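Local coordinates for putative uncharacterized protein (Mycobacterium avium, PDB 2Z6V), which is of unknown function but, as a member of the sulfotransferase family, probably transfers a sulfuryl group from the donor PAPS to an unidentified acceptor, at residues A271-D274 with P275-T279; M334-H337 with E338-D342; D222-S225 with T226-Q230. One frame throughout, in Å; residues are numbered along the deposited sequence.

Interaction 1 (A271-D274 with P275-T279); sequences AHRD and PYKAT
The carboxylate oxygen Asp274 OD1 is gripped by two backbone amides of the following helix. Lys277 N comes to within 3.1 Å of Asp274 OD1 with a fairly straight N-H (164°), meeting it from well above the carboxylate plane, while the bond from Tyr276 N to the same oxygen is weak. A chi1 of -175° places CG anti to the backbone N and brings OD1 within reach of the two amides. The other carboxylate oxygen, OD2, bonds to Glu411 N and Tyr383 OH, which fixes the rotation of the group. Asp274 is thus the N-cap of helix 275-285, which follows strand 267-272 of the parallel sheet. The Arg-Asp-Pro sequence at this corner resembles the Arg-Asn/Asp-Pro motif of PAPS-dependent sulfotransferases, whose arginine contacts the 3'-phosphate; a sulfate ion, probably from the crystallisation liquor, lies about 5 Å from the Arg273 side chain, not in direct contact, and may mark an anion site. That chain runs out fully extended and crosses Lys277 obliquely, with Arg273 NH2 3.7 Å from Lys277 CE. Glu411 sits by both cations, salt-bridged to Arg273 NE. One turn in, Ala278 N donates to Asp274 O at 3.0 Å, the first backbone bond of the helix.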
ATOM      1  N   ALA A 271      12.870   1.554  -3.692  1.00 31.95           N
ATOM      2  CA  ALA A 271      12.577   2.774  -4.459  1.00 31.16           C
ATOM      3  C   ALA A 271      13.103   4.005  -3.726  1.00 29.55           C
ATOM      4  O   ALA A 271      12.815   4.199  -2.550  1.00 27.52           O
ATOM      5  CB  ALA A 271      11.076   2.902  -4.682  1.00 29.18           C
ATOM      6  N   HIS A 272      13.863   4.834  -4.433  1.00 29.85           N
ATOM      7  CA  HIS A 272      14.452   6.031  -3.836  1.00 32.98           C
ATOM      8  C   HIS A 272      13.986   7.349  -4.436  1.00 35.03           C
ATOM      9  O   HIS A 272      13.558   7.420  -5.590  1.00 37.02           O
ATOM     10  CB  HIS A 272      15.979   5.974  -3.944  1.00 31.82           C
ATOM     11  CG  HIS A 272      16.588   4.771  -3.297  1.00 32.33           C
ATOM     12  ND1 HIS A 272      16.633   4.606  -1.930  1.00 32.08           N
ATOM     13  CD2 HIS A 272      17.151   3.661  -3.832  1.00 30.52           C
ATOM     14  CE1 HIS A 272      17.197   3.445  -1.649  1.00 32.37           C
ATOM     15  NE2 HIS A 272      17.518   2.852  -2.785  1.00 31.57           N
ATOM     16  N   ARG A 273      14.099   8.399  -3.632  1.00 36.94           N
ATOM     17  CA  ARG A 273      13.736   9.744  -4.045  1.00 37.56           C
ATOM     18  C   ARG A 273      14.148  10.711  -2.946  1.00 38.40           C
ATOM     19  O   ARG A 273      14.355  10.304  -1.798  1.00 37.02           O
ATOM     20  CB  ARG A 273      12.226   9.860  -4.287  1.00 37.32           C
ATOM     21  CG  ARG A 273      11.807  11.250  -4.747  1.00 41.16           C
ATOM     22  CD  ARG A 273      10.358  11.317  -5.206  1.00 43.86           C
ATOM     23  NE  ARG A 273      10.030  12.637  -5.734  1.00 46.34           N
ATOM     24  CZ  ARG A 273       8.841  12.986  -6.221  1.00 48.45           C
ATOM     25  NH1 ARG A 273       7.842  12.110  -6.251  1.00 49.34           N
ATOM     26  NH2 ARG A 273       8.650  14.215  -6.685  1.00 48.42           N
ATOM     27  N   ASP A 274      14.289  11.983  -3.317  1.00 39.11           N
ATOM     28  CA  ASP A 274      14.642  13.051  -2.386  1.00 38.65           C
ATOM     29  C   ASP A 274      13.803  12.840  -1.119  1.00 38.38           C
ATOM     30  O   ASP A 274      12.579  12.945  -1.157  1.00 37.89           O
ATOM     31  CB  ASP A 274      14.291  14.395  -3.032  1.00 40.05           C
ATOM     32  CG  ASP A 274      14.727  15.580  -2.205  1.00 41.87           C
ATOM     33  OD1 ASP A 274      14.589  15.533  -0.961  1.00 41.42           O
ATOM     34  OD2 ASP A 274      15.196  16.568  -2.816  1.00 42.53           O
ATOM     35  N   PRO A 275      14.450  12.534   0.016  1.00 38.81           N
ATOM     36  CA  PRO A 275      13.733  12.306   1.281  1.00 39.07           C
ATOM     37  C   PRO A 275      12.994  13.520   1.846  1.00 40.31           C
ATOM     38  O   PRO A 275      11.946  13.373   2.480  1.00 39.78           O
ATOM     39  CB  PRO A 275      14.835  11.818   2.218  1.00 37.81           C
ATOM     40  CG  PRO A 275      16.037  12.572   1.715  1.00 38.99           C
ATOM     41  CD  PRO A 275      15.907  12.432   0.211  1.00 38.39           C
ATOM     42  N   TYR A 276      13.546  14.712   1.630  1.00 40.91           N
ATOM     43  CA  TYR A 276      12.924  15.939   2.121  1.00 39.78           C
ATOM     44  C   TYR A 276      11.625  16.164   1.350  1.00 40.30           C
ATOM     45  O   TYR A 276      10.592  16.511   1.932  1.00 39.76           O
ATOM     46  CB  TYR A 276      13.871  17.127   1.921  1.00 39.72           C
ATOM     47  CG  TYR A 276      15.251  16.910   2.508  1.00 40.35           C
ATOM     48  CD1 TYR A 276      15.413  16.596   3.855  1.00 40.45           C
ATOM     49  CD2 TYR A 276      16.395  17.018   1.714  1.00 41.11           C
ATOM     50  CE1 TYR A 276      16.678  16.396   4.400  1.00 41.57           C
ATOM     51  CE2 TYR A 276      17.669  16.820   2.251  1.00 38.91           C
ATOM     52  CZ  TYR A 276      17.800  16.513   3.593  1.00 40.65           C
ATOM     53  OH  TYR A 276      19.045  16.341   4.146  1.00 42.57           O
ATOM     54  N   LYS A 277      11.685  15.947   0.039  1.00 38.31           N
ATOM     55  CA  LYS A 277      10.528  16.110  -0.825  1.00 37.68           C
ATOM     56  C   LYS A 277       9.455  15.104  -0.406  1.00 38.49           C
ATOM     57  O   LYS A 277       8.311  15.468  -0.125  1.00 39.46           O
ATOM     58  CB  LYS A 277      10.939  15.857  -2.274  1.00 39.24           C
ATOM     59  CG  LYS A 277      10.201  16.680  -3.320  1.00 42.76           C
ATOM     60  CD  LYS A 277       8.724  16.360  -3.390  1.00 46.68           C
ATOM     61  CE  LYS A 277       8.054  17.140  -4.519  1.00 49.01           C
ATOM     62  NZ  LYS A 277       6.595  16.841  -4.623  1.00 51.47           N
ATOM     63  N   ALA A 278       9.838  13.835  -0.350  1.00 37.05           N
ATOM     64  CA  ALA A 278       8.914  12.780   0.020  1.00 36.47           C
ATOM     65  C   ALA A 278       8.236  13.025   1.364  1.00 36.54           C
ATOM     66  O   ALA A 278       7.079  12.661   1.547  1.00 37.97           O
ATOM     67  CB  ALA A 278       9.639  11.443   0.038  1.00 35.78           C
ATOM     68  N   THR A 279       8.946  13.644   2.299  1.00 36.00           N
ATOM     69  CA  THR A 279       8.390  13.910   3.623  1.00 35.69           C
ATOM     70  C   THR A 279       7.264  14.935   3.587  1.00 36.20           C
ATOM     71  O   THR A 279       6.216  14.750   4.208  1.00 35.85           O
ATOM     72  CB  THR A 279       9.486  14.397   4.588  1.00 36.90           C
ATOM     73  OG1 THR A 279      10.418  13.332   4.821  1.00 36.30           O
ATOM     74  CG2 THR A 279       8.883  14.838   5.917  1.00 36.74           C
TER

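Interaction 2 (M334-H337 with E338-D342); sequences MYYH and EMMRD
At the turn where strand 331-335 runs straight into helix 336-341, Tyr336 and Met340, one helical turn apart, form a Met-aromatic pair. Met340 CG lies over one face of the Tyr336 ring, 3.9 Å from its centroid and 18° off the normal, a CH-pi contact shifted toward the rim. Bends at chi2 (-60°) and chi3 carry SD obliquely past the ring and leave Met340 CE 3.7 Å from Tyr336 CE1. Arg273 makes a cation-pi contact with the same ring. Tyr335 is the N-cap, and its carbonyl O accepts the first i to i+4 bond of the helix, from Met339 N at 2.9 Å, with a weaker one from Glu338 N. The strand is the outermost of the parallel sheet on this side, and the inner flank of the junction is sulfur-rich: Met334 CG touches Met339 SD at 3.8 Å, next to Ile122. On the other flank Glu338 runs alongside both Tyr335 and His337, its carboxylate turned steeply against the imidazole plane. A water accepts from Tyr335 N at 2.7 Å and gives a weak bond to Glu338 OE1, which is also salt-bridged to Arg349. Arg341 runs out extended from CG to NE, and the turn at chi4 (65°) brings NH1 to a weak bond with His337 O at 3.5 Å, this oxygen lying at the edge of the guanidinium, while Arg341 NH2 pairs with Glu409.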
ATOM      1  N   MET A 334      16.030   1.530  -7.347  1.00 38.71           N
ATOM      2  CA  MET A 334      15.296   2.292  -8.333  1.00 39.87           C
ATOM      3  C   MET A 334      15.194   3.742  -7.871  1.00 38.23           C
ATOM      4  O   MET A 334      14.550   4.044  -6.867  1.00 38.62           O
ATOM      5  CB  MET A 334      13.916   1.671  -8.503  1.00 40.62           C
ATOM      6  CG  MET A 334      13.051   2.336  -9.529  1.00 43.83           C
ATOM      7  SD  MET A 334      11.498   1.463  -9.569  1.00 49.84           S
ATOM      8  CE  MET A 334      10.699   2.116  -8.079  1.00 45.90           C
ATOM      9  N   TYR A 335      15.847   4.631  -8.608  1.00 37.07           N
ATOM     10  CA  TYR A 335      15.854   6.049  -8.284  1.00 36.64           C
ATOM     11  C   TYR A 335      14.792   6.800  -9.065  1.00 36.23           C
ATOM     12  O   TYR A 335      14.596   6.569 -10.259  1.00 34.71           O
ATOM     13  CB  TYR A 335      17.228   6.646  -8.590  1.00 38.02           C
ATOM     14  CG  TYR A 335      18.337   6.089  -7.726  1.00 39.17           C
ATOM     15  CD1 TYR A 335      18.646   6.664  -6.493  1.00 39.60           C
ATOM     16  CD2 TYR A 335      19.062   4.966  -8.130  1.00 38.67           C
ATOM     17  CE1 TYR A 335      19.657   6.135  -5.680  1.00 41.00           C
ATOM     18  CE2 TYR A 335      20.067   4.428  -7.328  1.00 39.85           C
ATOM     19  CZ  TYR A 335      20.363   5.015  -6.107  1.00 40.67           C
ATOM     20  OH  TYR A 335      21.366   4.489  -5.323  1.00 40.95           O
ATOM     21  N   TYR A 336      14.105   7.704  -8.378  1.00 36.43           N
ATOM     22  CA  TYR A 336      13.069   8.517  -9.001  1.00 36.86           C
ATOM     23  C   TYR A 336      13.622   9.261 -10.217  1.00 37.29           C
ATOM     24  O   TYR A 336      13.001   9.282 -11.285  1.00 34.60           O
ATOM     25  CB  TYR A 336      12.530   9.528  -7.991  1.00 37.29           C
ATOM     26  CG  TYR A 336      11.543  10.502  -8.576  1.00 40.13           C
ATOM     27  CD1 TYR A 336      10.310  10.067  -9.057  1.00 40.74           C
ATOM     28  CD2 TYR A 336      11.842  11.862  -8.661  1.00 40.47           C
ATOM     29  CE1 TYR A 336       9.395  10.965  -9.609  1.00 41.40           C
ATOM     30  CE2 TYR A 336      10.935  12.766  -9.213  1.00 41.32           C
ATOM     31  CZ  TYR A 336       9.714  12.309  -9.682  1.00 41.99           C
ATOM     32  OH  TYR A 336       8.806  13.196 -10.212  1.00 45.70           O
ATOM     33  N   HIS A 337      14.796   9.864 -10.056  1.00 37.89           N
ATOM     34  CA  HIS A 337      15.386  10.613 -11.145  1.00 40.75           C
ATOM     35  C   HIS A 337      15.714   9.753 -12.358  1.00 41.95           C
ATOM     36  O   HIS A 337      15.703  10.242 -13.479  1.00 43.22           O
ATOM     37  CB  HIS A 337      16.626  11.391 -10.674  1.00 41.68           C
ATOM     38  CG  HIS A 337      17.762  10.532 -10.201  1.00 43.31           C
ATOM     39  ND1 HIS A 337      17.961  10.223  -8.872  1.00 43.01           N
ATOM     40  CD2 HIS A 337      18.785   9.958 -10.878  1.00 41.11           C
ATOM     41  CE1 HIS A 337      19.059   9.500  -8.751  1.00 41.93           C
ATOM     42  NE2 HIS A 337      19.578   9.326  -9.952  1.00 42.28           N
ATOM     43  N   GLU A 338      15.993   8.473 -12.142  1.00 44.06           N
ATOM     44  CA  GLU A 338      16.304   7.577 -13.254  1.00 45.79           C
ATOM     45  C   GLU A 338      15.018   7.109 -13.912  1.00 47.02           C
ATOM     46  O   GLU A 338      14.964   6.876 -15.119  1.00 47.66           O
ATOM     47  CB  GLU A 338      17.109   6.365 -12.769  1.00 45.54           C
ATOM     48  CG  GLU A 338      18.622   6.574 -12.769  1.00 45.89           C
ATOM     49  CD  GLU A 338      19.394   5.355 -12.267  1.00 47.67           C
ATOM     50  OE1 GLU A 338      19.043   4.217 -12.654  1.00 45.86           O
ATOM     51  OE2 GLU A 338      20.363   5.541 -11.492  1.00 49.14           O
ATOM     52  N   MET A 339      13.976   6.988 -13.107  1.00 49.39           N
ATOM     53  CA  MET A 339      12.679   6.548 -13.590  1.00 52.14           C
ATOM     54  C   MET A 339      12.044   7.616 -14.491  1.00 53.34           C
ATOM     55  O   MET A 339      11.232   7.300 -15.361  1.00 53.47           O
ATOM     56  CB  MET A 339      11.772   6.254 -12.393  1.00 53.55           C
ATOM     57  CG  MET A 339      10.879   5.047 -12.566  1.00 56.06           C
ATOM     58  SD  MET A 339      11.820   3.543 -12.910  1.00 60.37           S
ATOM     59  CE  MET A 339      10.676   2.659 -14.006  1.00 56.32           C
ATOM     60  N   MET A 340      12.420   8.876 -14.279  1.00 54.50           N
ATOM     61  CA  MET A 340      11.895   9.989 -15.070  1.00 55.10           C
ATOM     62  C   MET A 340      12.647  10.171 -16.386  1.00 55.61           C
ATOM     63  O   MET A 340      12.034  10.325 -17.442  1.00 54.72           O
ATOM     64  CB  MET A 340      11.978  11.296 -14.276  1.00 55.80           C
ATOM     65  CG  MET A 340      11.136  11.334 -13.010  1.00 58.06           C
ATOM     66  SD  MET A 340       9.370  11.122 -13.322  1.00 59.49           S
ATOM     67  CE  MET A 340       9.155   9.355 -12.899  1.00 59.92           C
ATOM     68  N   ARG A 341      13.976  10.154 -16.317  1.00 56.29           N
ATOM     69  CA  ARG A 341      14.816  10.332 -17.499  1.00 57.14           C
ATOM     70  C   ARG A 341      14.824   9.147 -18.456  1.00 56.04           C
ATOM     71  O   ARG A 341      14.950   9.327 -19.666  1.00 56.86           O
ATOM     72  CB  ARG A 341      16.255  10.655 -17.082  1.00 59.59           C
ATOM     73  CG  ARG A 341      16.412  12.021 -16.430  1.00 64.53           C
ATOM     74  CD  ARG A 341      17.868  12.318 -16.081  1.00 68.87           C
ATOM     75  NE  ARG A 341      18.059  13.711 -15.680  1.00 72.16           N
ATOM     76  CZ  ARG A 341      17.529  14.262 -14.592  1.00 74.08           C
ATOM     77  NH1 ARG A 341      16.766  13.540 -13.779  1.00 75.07           N
ATOM     78  NH2 ARG A 341      17.754  15.542 -14.322  1.00 74.77           N
ATOM     79  N   ASP A 342      14.693   7.936 -17.931  1.00 54.26           N
ATOM     80  CA  ASP A 342      14.698   6.774 -18.806  1.00 52.87           C
ATOM     81  C   ASP A 342      14.244   5.500 -18.102  1.00 51.02           C
ATOM     82  O   ASP A 342      15.058   4.691 -17.655  1.00 50.77           O
ATOM     83  CB  ASP A 342      16.098   6.589 -19.398  1.00 54.33           C
ATOM     84  CG  ASP A 342      16.130   5.562 -20.510  1.00 55.62           C
ATOM     85  OD1 ASP A 342      15.041   5.171 -20.995  1.00 56.81           O
ATOM     86  OD2 ASP A 342      17.247   5.160 -20.904  1.00 55.50           O
TER
HETATM   87  O   HOH W   1      17.200   3.387 -10.540  1.00 37.88           O
HETATM   88  O   HOH W   2      22.234   7.731  -9.644  1.00 43.76           O

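Interaction 3 (D222-S225 with T226-Q230); sequences DMSS and TYEYQ
Met223 O receives Tyr227 N at 3.2 Å in the first turn of helix 224-238, and the same carbonyl oxygen lies in the plane of the Tyr227 ring at its edge, 3.5 Å from Tyr227 CD1. This is the capped N-terminus of a helix, and the next two backbone bonds continue the ladder: Glu228 N to Ser224 O at 2.9 Å and Tyr229 N to Ser225 O at the same length. The Glu228 side chain leads back toward the start of the helix, with CB, CG and CD all close to Ser224 O, and its tip reaches Ser224 CB, 3.5 Å from Glu228 OE2. Met223 and Thr226 lie side by side, the methionine methyl CE being 4.0 Å from Thr226 OG1.

Around this shell, neighbouring elements hold several of the side chains. Tyr227 is inserted against helix 256-262, touching Ala258, Leu259 and Val262, and its hydroxyl bonds to His252 ND1; a bound palmitic acid lies about 8 Å from its side chain. Asp198 OD2 bonds to both Ser225 OG and Thr226 OG1, while Lys200 NZ bonds to Ser225 OG and to Asp222 O, linking the helix start to the residues after helix 192-195. Tyr229 OH is held by Gln197.

The cap itself comes from Asp222, outside the helix, as an Asx turn. Ser224 adds its own hydroxyl, since chi1 of 68° sets OG between the backbone N and the carbonyl carbon, beside the aspartate. Asp222 OD1 therefore takes two donors from one residue: Ser224 N at 2.9 Å, close to the C-O axis, and Ser224 OG at 2.6 Å, from above the carboxylate plane.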
ATOM      1  N   ASP A 222       2.969  -7.524  16.161  1.00 39.96           N
ATOM      2  CA  ASP A 222       3.718  -8.651  15.633  1.00 38.56           C
ATOM      3  C   ASP A 222       3.206  -8.715  14.207  1.00 37.29           C
ATOM      4  O   ASP A 222       2.028  -8.985  13.983  1.00 38.03           O
ATOM      5  CB  ASP A 222       3.341  -9.929  16.373  1.00 40.83           C
ATOM      6  CG  ASP A 222       4.125 -11.129  15.892  1.00 43.39           C
ATOM      7  OD1 ASP A 222       4.217 -11.334  14.664  1.00 43.61           O
ATOM      8  OD2 ASP A 222       4.642 -11.874  16.749  1.00 47.33           O
ATOM      9  N   MET A 223       4.077  -8.474  13.238  1.00 35.44           N
ATOM     10  CA  MET A 223       3.640  -8.465  11.850  1.00 33.50           C
ATOM     11  C   MET A 223       3.555  -9.814  11.131  1.00 32.92           C
ATOM     12  O   MET A 223       3.152  -9.876   9.964  1.00 32.86           O
ATOM     13  CB  MET A 223       4.525  -7.501  11.060  1.00 33.11           C
ATOM     14  CG  MET A 223       4.473  -6.057  11.569  1.00 35.33           C
ATOM     15  SD  MET A 223       2.812  -5.326  11.508  1.00 36.77           S
ATOM     16  CE  MET A 223       2.505  -5.374   9.738  1.00 35.58           C
ATOM     17  N   SER A 224       3.896 -10.895  11.822  1.00 31.13           N
ATOM     18  CA  SER A 224       3.869 -12.211  11.198  1.00 30.88           C
ATOM     19  C   SER A 224       2.487 -12.652  10.721  1.00 30.31           C
ATOM     20  O   SER A 224       2.348 -13.168   9.612  1.00 30.33           O
ATOM     21  CB  SER A 224       4.468 -13.268  12.145  1.00 31.34           C
ATOM     22  OG  SER A 224       3.655 -13.484  13.286  1.00 32.34           O
ATOM     23  N   SER A 225       1.464 -12.461  11.546  1.00 29.40           N
ATOM     24  CA  SER A 225       0.117 -12.860  11.147  1.00 29.46           C
ATOM     25  C   SER A 225      -0.263 -12.201   9.821  1.00 30.67           C
ATOM     26  O   SER A 225      -0.889 -12.819   8.957  1.00 30.65           O
ATOM     27  CB  SER A 225      -0.901 -12.460  12.222  1.00 28.72           C
ATOM     28  OG  SER A 225      -0.900 -11.057  12.449  1.00 27.68           O
ATOM     29  N   THR A 226       0.139 -10.943   9.666  1.00 29.31           N
ATOM     30  CA  THR A 226      -0.169 -10.170   8.475  1.00 29.73           C
ATOM     31  C   THR A 226       0.513 -10.686   7.213  1.00 29.69           C
ATOM     32  O   THR A 226      -0.142 -10.920   6.193  1.00 27.73           O
ATOM     33  CB  THR A 226       0.221  -8.704   8.673  1.00 29.88           C
ATOM     34  OG1 THR A 226      -0.315  -8.236   9.921  1.00 27.02           O
ATOM     35  CG2 THR A 226      -0.309  -7.864   7.520  1.00 25.57           C
ATOM     36  N   TYR A 227       1.829 -10.855   7.270  1.00 29.46           N
ATOM     37  CA  TYR A 227       2.531 -11.348   6.100  1.00 28.75           C
ATOM     38  C   TYR A 227       2.119 -12.770   5.778  1.00 28.46           C
ATOM     39  O   TYR A 227       2.054 -13.147   4.607  1.00 28.69           O
ATOM     40  CB  TYR A 227       4.049 -11.228   6.274  1.00 26.72           C
ATOM     41  CG  TYR A 227       4.537  -9.831   5.977  1.00 24.54           C
ATOM     42  CD1 TYR A 227       4.517  -8.843   6.957  1.00 25.45           C
ATOM     43  CD2 TYR A 227       4.912  -9.467   4.681  1.00 24.65           C
ATOM     44  CE1 TYR A 227       4.850  -7.519   6.652  1.00 25.95           C
ATOM     45  CE2 TYR A 227       5.245  -8.153   4.364  1.00 23.25           C
ATOM     46  CZ  TYR A 227       5.208  -7.183   5.352  1.00 25.50           C
ATOM     47  OH  TYR A 227       5.505  -5.873   5.040  1.00 25.54           O
ATOM     48  N   GLU A 228       1.811 -13.554   6.807  1.00 28.50           N
ATOM     49  CA  GLU A 228       1.385 -14.929   6.581  1.00 29.81           C
ATOM     50  C   GLU A 228       0.036 -14.898   5.894  1.00 29.22           C
ATOM     51  O   GLU A 228      -0.273 -15.762   5.071  1.00 30.25           O
ATOM     52  CB  GLU A 228       1.292 -15.687   7.900  1.00 33.62           C
ATOM     53  CG  GLU A 228       2.612 -16.287   8.350  1.00 39.62           C
ATOM     54  CD  GLU A 228       2.649 -16.528   9.840  1.00 44.19           C
ATOM     55  OE1 GLU A 228       1.616 -16.988  10.380  1.00 46.85           O
ATOM     56  OE2 GLU A 228       3.708 -16.260  10.465  1.00 45.52           O
ATOM     57  N   TYR A 229      -0.767 -13.893   6.232  1.00 26.04           N
ATOM     58  CA  TYR A 229      -2.072 -13.735   5.611  1.00 24.44           C
ATOM     59  C   TYR A 229      -1.867 -13.330   4.144  1.00 24.90           C
ATOM     60  O   TYR A 229      -2.532 -13.848   3.239  1.00 22.34           O
ATOM     61  CB  TYR A 229      -2.884 -12.662   6.340  1.00 24.40           C
ATOM     62  CG  TYR A 229      -4.236 -12.395   5.709  1.00 24.43           C
ATOM     63  CD1 TYR A 229      -5.171 -13.422   5.555  1.00 21.80           C
ATOM     64  CD2 TYR A 229      -4.568 -11.123   5.225  1.00 23.13           C
ATOM     65  CE1 TYR A 229      -6.393 -13.195   4.932  1.00 20.71           C
ATOM     66  CE2 TYR A 229      -5.789 -10.888   4.603  1.00 21.49           C
ATOM     67  CZ  TYR A 229      -6.697 -11.931   4.457  1.00 21.44           C
ATOM     68  OH  TYR A 229      -7.903 -11.711   3.828  1.00 21.26           O
ATOM     69  N   GLN A 230      -0.931 -12.421   3.896  1.00 24.54           N
ATOM     70  CA  GLN A 230      -0.703 -11.997   2.523  1.00 25.68           C
ATOM     71  C   GLN A 230      -0.378 -13.183   1.627  1.00 26.50           C
ATOM     72  O   GLN A 230      -0.915 -13.292   0.524  1.00 27.68           O
ATOM     73  CB  GLN A 230       0.421 -10.971   2.426  1.00 22.88           C
ATOM     74  CG  GLN A 230       0.497 -10.355   1.051  1.00 23.33           C
ATOM     75  CD  GLN A 230       1.666  -9.424   0.887  1.00 25.93           C
ATOM     76  OE1 GLN A 230       2.198  -8.900   1.869  1.00 28.57           O
ATOM     77  NE2 GLN A 230       2.068  -9.190  -0.360  1.00 25.31           N
TER

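All three are helix starts, but they differ in place and chemistry. Interactions 1 and 2 lie where the neighbouring parallel strands 267-272 and 331-335 end and helices begin, and they touch: His272 N lies 2.6 Å from Met334 O and His272 O 2.9 Å from Tyr336 N, both probable hydrogen bonds. Interaction 1 is the buried one and is dominated by an aspartate cap; interaction 2, partly buried at the sheet's outermost strand, combines methionine and aromatic contacts with a water-bridged polar flank. Interaction 3 stands apart, its centre about 27 Å and about 32 Å from those of interactions 1 and 2. It too has an aspartate cap, but on an exposed residue, whereas its tyrosines are buried.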